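Local coordinates for Ro sixty-related protein, RSR (Deinococcus radiodurans, PDB 2NVO), which binds small RNAs that accumulate during recovery from ultraviolet irradiation and contributes to the resistance of the bacterium to that irradiation, at residues A[72-84]-A[105-118]. Sequence-based numbering, arbitrary orientation.
Sequences VRELVQRDAALAL and VLALIAKTAPNAAD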
# COMPACT_ATOMS: atom_id res chain seq x y z
N VAL A 72 -8.04 -6.56 -21.67
CA VAL A 72 -6.71 -5.96 -21.60
C VAL A 72 -5.82 -6.38 -22.78
O VAL A 72 -5.12 -5.55 -23.36
CB VAL A 72 -6.03 -6.29 -20.26
CG1 VAL A 72 -4.60 -5.79 -20.25
CG2 VAL A 72 -6.83 -5.70 -19.11
N ARG A 73 -5.83 -7.66 -23.12
CA ARG A 73 -5.03 -8.14 -24.25
C ARG A 73 -5.54 -7.54 -25.55
O ARG A 73 -4.78 -6.98 -26.34
CB ARG A 73 -5.06 -9.66 -24.32
CG ARG A 73 -4.26 -10.33 -23.22
CD ARG A 73 -4.40 -11.83 -23.27
NE ARG A 73 -5.71 -12.26 -22.79
CZ ARG A 73 -5.93 -12.67 -21.54
NH1 ARG A 73 -4.93 -12.71 -20.67
NH2 ARG A 73 -7.15 -13.04 -21.17
N GLU A 74 -6.85 -7.67 -25.76
CA GLU A 74 -7.53 -7.13 -26.92
C GLU A 74 -7.23 -5.65 -27.13
O GLU A 74 -7.07 -5.19 -28.26
CB GLU A 74 -9.04 -7.34 -26.77
CG GLU A 74 -9.91 -6.25 -27.38
CD GLU A 74 -11.18 -6.01 -26.57
OE1 GLU A 74 -11.12 -5.23 -25.59
OE2 GLU A 74 -12.23 -6.61 -26.91
N LEU A 75 -7.14 -4.90 -26.04
CA LEU A 75 -6.86 -3.48 -26.13
C LEU A 75 -5.42 -3.23 -26.55
O LEU A 75 -5.14 -2.29 -27.28
CB LEU A 75 -7.13 -2.79 -24.80
CG LEU A 75 -6.62 -1.35 -24.76
CD1 LEU A 75 -7.41 -0.48 -25.75
CD2 LEU A 75 -6.72 -0.78 -23.36
N VAL A 76 -4.51 -4.07 -26.07
CA VAL A 76 -3.10 -3.91 -26.40
C VAL A 76 -2.87 -4.15 -27.89
O VAL A 76 -2.02 -3.51 -28.50
CB VAL A 76 -2.21 -4.85 -25.57
CG1 VAL A 76 -0.80 -4.91 -26.16
CG2 VAL A 76 -2.16 -4.37 -24.12
N GLN A 77 -3.62 -5.09 -28.46
CA GLN A 77 -3.54 -5.35 -29.89
C GLN A 77 -4.16 -4.21 -30.68
O GLN A 77 -3.55 -3.67 -31.61
CB GLN A 77 -4.25 -6.66 -30.24
CG GLN A 77 -3.57 -7.88 -29.68
CD GLN A 77 -2.12 -7.99 -30.12
OE1 GLN A 77 -1.82 -8.03 -31.32
NE2 GLN A 77 -1.21 -8.03 -29.15
N ARG A 78 -5.37 -3.84 -30.28
CA ARG A 78 -6.16 -2.82 -30.96
C ARG A 78 -5.48 -1.45 -30.96
O ARG A 78 -5.37 -0.81 -32.01
CB ARG A 78 -7.55 -2.72 -30.32
CG ARG A 78 -8.63 -2.23 -31.27
CD ARG A 78 -9.92 -1.93 -30.54
NE ARG A 78 -10.13 -2.81 -29.38
CZ ARG A 78 -10.24 -2.37 -28.13
NH1 ARG A 78 -10.42 -3.24 -27.14
NH2 ARG A 78 -10.18 -1.08 -27.87
N ASP A 79 -5.03 -1.00 -29.79
CA ASP A 79 -4.39 0.31 -29.66
C ASP A 79 -3.32 0.31 -28.57
O ASP A 79 -3.51 0.86 -27.48
CB ASP A 79 -5.45 1.39 -29.39
CG ASP A 79 -4.89 2.80 -29.42
OD1 ASP A 79 -3.65 2.98 -29.48
OD2 ASP A 79 -5.70 3.76 -29.39
N ALA A 80 -2.18 -0.30 -28.88
CA ALA A 80 -1.05 -0.36 -27.95
C ALA A 80 -0.56 1.03 -27.56
O ALA A 80 -0.02 1.23 -26.46
CB ALA A 80 0.08 -1.18 -28.54
N ALA A 81 -0.74 2.00 -28.45
CA ALA A 81 -0.26 3.35 -28.19
C ALA A 81 -1.00 4.02 -27.03
O ALA A 81 -0.39 4.69 -26.20
CB ALA A 81 -0.34 4.21 -29.46
N LEU A 82 -2.31 3.85 -26.98
CA LEU A 82 -3.06 4.47 -25.90
C LEU A 82 -2.90 3.63 -24.62
O LEU A 82 -2.82 4.18 -23.52
CB LEU A 82 -4.53 4.69 -26.27
CG LEU A 82 -5.66 3.92 -25.59
CD1 LEU A 82 -6.82 4.84 -25.30
CD2 LEU A 82 -6.11 2.75 -26.43
N ALA A 83 -2.83 2.31 -24.78
CA ALA A 83 -2.53 1.43 -23.66
C ALA A 83 -1.29 1.95 -22.95
O ALA A 83 -1.25 2.03 -21.73
CB ALA A 83 -2.31 0.01 -24.15
N LEU A 84 -0.29 2.33 -23.74
CA LEU A 84 0.98 2.82 -23.22
C LEU A 84 0.84 4.21 -22.59
O LEU A 84 1.45 4.49 -21.56
CB LEU A 84 2.00 2.87 -24.34
CG LEU A 84 3.45 2.44 -24.08
CD1 LEU A 84 4.39 3.22 -24.99
CD2 LEU A 84 3.84 2.63 -22.63
N VAL A 105 1.06 -4.83 -17.97
CA VAL A 105 0.59 -4.17 -19.17
C VAL A 105 1.76 -3.75 -20.05
O VAL A 105 1.74 -3.95 -21.27
CB VAL A 105 -0.28 -2.95 -18.83
CG1 VAL A 105 -0.51 -2.12 -20.07
CG2 VAL A 105 -1.61 -3.40 -18.24
N LEU A 106 2.79 -3.19 -19.43
CA LEU A 106 4.00 -2.78 -20.13
C LEU A 106 4.66 -3.95 -20.83
O LEU A 106 5.08 -3.83 -21.99
CB LEU A 106 4.99 -2.09 -19.19
CG LEU A 106 6.09 -1.30 -19.93
CD1 LEU A 106 5.56 0.01 -20.53
CD2 LEU A 106 7.27 -1.00 -19.01
N ALA A 107 4.77 -5.08 -20.14
CA ALA A 107 5.28 -6.29 -20.75
C ALA A 107 4.47 -6.68 -21.98
O ALA A 107 5.04 -7.01 -23.02
CB ALA A 107 5.33 -7.44 -19.75
N LEU A 108 3.14 -6.65 -21.86
CA LEU A 108 2.27 -7.06 -22.96
C LEU A 108 2.50 -6.21 -24.21
O LEU A 108 2.63 -6.72 -25.32
CB LEU A 108 0.78 -6.98 -22.57
CG LEU A 108 0.22 -8.00 -21.58
CD1 LEU A 108 -1.15 -7.56 -21.06
CD2 LEU A 108 0.13 -9.38 -22.24
N ILE A 109 2.53 -4.89 -24.02
CA ILE A 109 2.80 -3.98 -25.11
C ILE A 109 4.20 -4.24 -25.69
O ILE A 109 4.35 -4.52 -26.88
CB ILE A 109 2.70 -2.51 -24.65
CG1 ILE A 109 1.33 -2.23 -24.03
CG2 ILE A 109 2.97 -1.56 -25.82
CD1 ILE A 109 1.23 -0.85 -23.39
N ALA A 110 5.21 -4.18 -24.83
CA ALA A 110 6.59 -4.36 -25.24
C ALA A 110 6.81 -5.67 -25.99
O ALA A 110 7.59 -5.71 -26.95
CB ALA A 110 7.53 -4.28 -24.03
N LYS A 111 6.13 -6.73 -25.57
CA LYS A 111 6.39 -8.06 -26.11
C LYS A 111 5.45 -8.47 -27.23
O LYS A 111 5.83 -9.25 -28.09
CB LYS A 111 6.35 -9.12 -25.01
CG LYS A 111 7.38 -8.94 -23.90
CD LYS A 111 8.80 -9.13 -24.38
CE LYS A 111 9.03 -10.55 -24.89
NZ LYS A 111 10.49 -10.89 -24.98
N THR A 112 4.22 -7.96 -27.22
CA THR A 112 3.22 -8.48 -28.15
C THR A 112 2.43 -7.43 -28.94
O THR A 112 1.51 -7.79 -29.69
CB THR A 112 2.24 -9.44 -27.45
OG1 THR A 112 1.30 -8.69 -26.66
CG2 THR A 112 2.99 -10.44 -26.58
N ALA A 113 2.75 -6.16 -28.78
CA ALA A 113 2.08 -5.14 -29.58
C ALA A 113 2.43 -5.36 -31.06
O ALA A 113 3.59 -5.60 -31.39
CB ALA A 113 2.50 -3.74 -29.14
N PRO A 114 1.42 -5.28 -31.94
CA PRO A 114 1.61 -5.53 -33.38
C PRO A 114 2.68 -4.64 -34.02
O PRO A 114 3.42 -5.10 -34.89
CB PRO A 114 0.24 -5.20 -33.98
CG PRO A 114 -0.72 -5.38 -32.85
CD PRO A 114 0.01 -4.99 -31.61
N ASN A 115 2.77 -3.39 -33.58
CA ASN A 115 3.70 -2.44 -34.18
C ASN A 115 5.06 -2.37 -33.49
O ASN A 115 5.18 -2.57 -32.28
CB ASN A 115 3.07 -1.05 -34.25
CG ASN A 115 1.72 -1.07 -34.92
OD1 ASN A 115 0.97 -0.09 -34.85
ND2 ASN A 115 1.39 -2.17 -35.58
N ALA A 116 6.09 -2.08 -34.27
CA ALA A 116 7.45 -2.02 -33.76
C ALA A 116 7.69 -0.73 -32.98
O ALA A 116 8.43 -0.72 -32.01
CB ALA A 116 8.46 -2.15 -34.90
N ALA A 117 7.05 0.35 -33.41
CA ALA A 117 7.19 1.63 -32.73
C ALA A 117 6.58 1.57 -31.33
O ALA A 117 7.02 2.25 -30.41
CB ALA A 117 6.55 2.73 -33.55
N ASP A 118 5.53 0.76 -31.18
CA ASP A 118 4.85 0.61 -29.90
C ASP A 118 5.64 -0.30 -28.95
O ASP A 118 5.88 0.06 -27.80
CB ASP A 118 3.42 0.10 -30.11
CG ASP A 118 2.50 1.16 -30.69
OD1 ASP A 118 2.74 2.35 -30.43
OD2 ASP A 118 1.53 0.81 -31.39
O HOH W 1 -2.07 -8.53 -26.20
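The side-chain amide nitrogen of Q77 is gripped from two directions. Q77 NE2 donates to the carbonyl O of T112 at 2.8 Å, with a nearly straight N-H...O angle of 166°. The acceptor lies close to the amide plane of Q77, but NE2 stands above the carbonyl plane of T112. A water takes a second bond from NE2 and donates to R73 O; its link to T112 OG1 is weak. The bend of the Q77 chain at chi2 (-56°) helps bring the amide across to T112, with Q77 OE1 3.3 Å from P114 CG. T112 OG1 donates to L108 O at 2.7 Å, and T112 N donates to the same oxygen from the opposite face of its carbonyl plane.

Each segment spans the end of one helix, a short turn and the start of the next, in the horseshoe-shaped TROVE domain of HEAT-like repeats. Helix 105-112 crosses helix 72-78 at -43° and runs roughly antiparallel to helix 80-84. I109 is a knob in the hole formed by V76, A80, A83 and L84. I109 CD1 lies 3.5 Å from L84 N, while I109 CG2 packs on A80 CB. Next to I109, A80 CB meets A113 CB at 3.6 Å. The carboxylate of D118 lies against A80 and A81, with D118 OD1 3.7 Å from A81 CB.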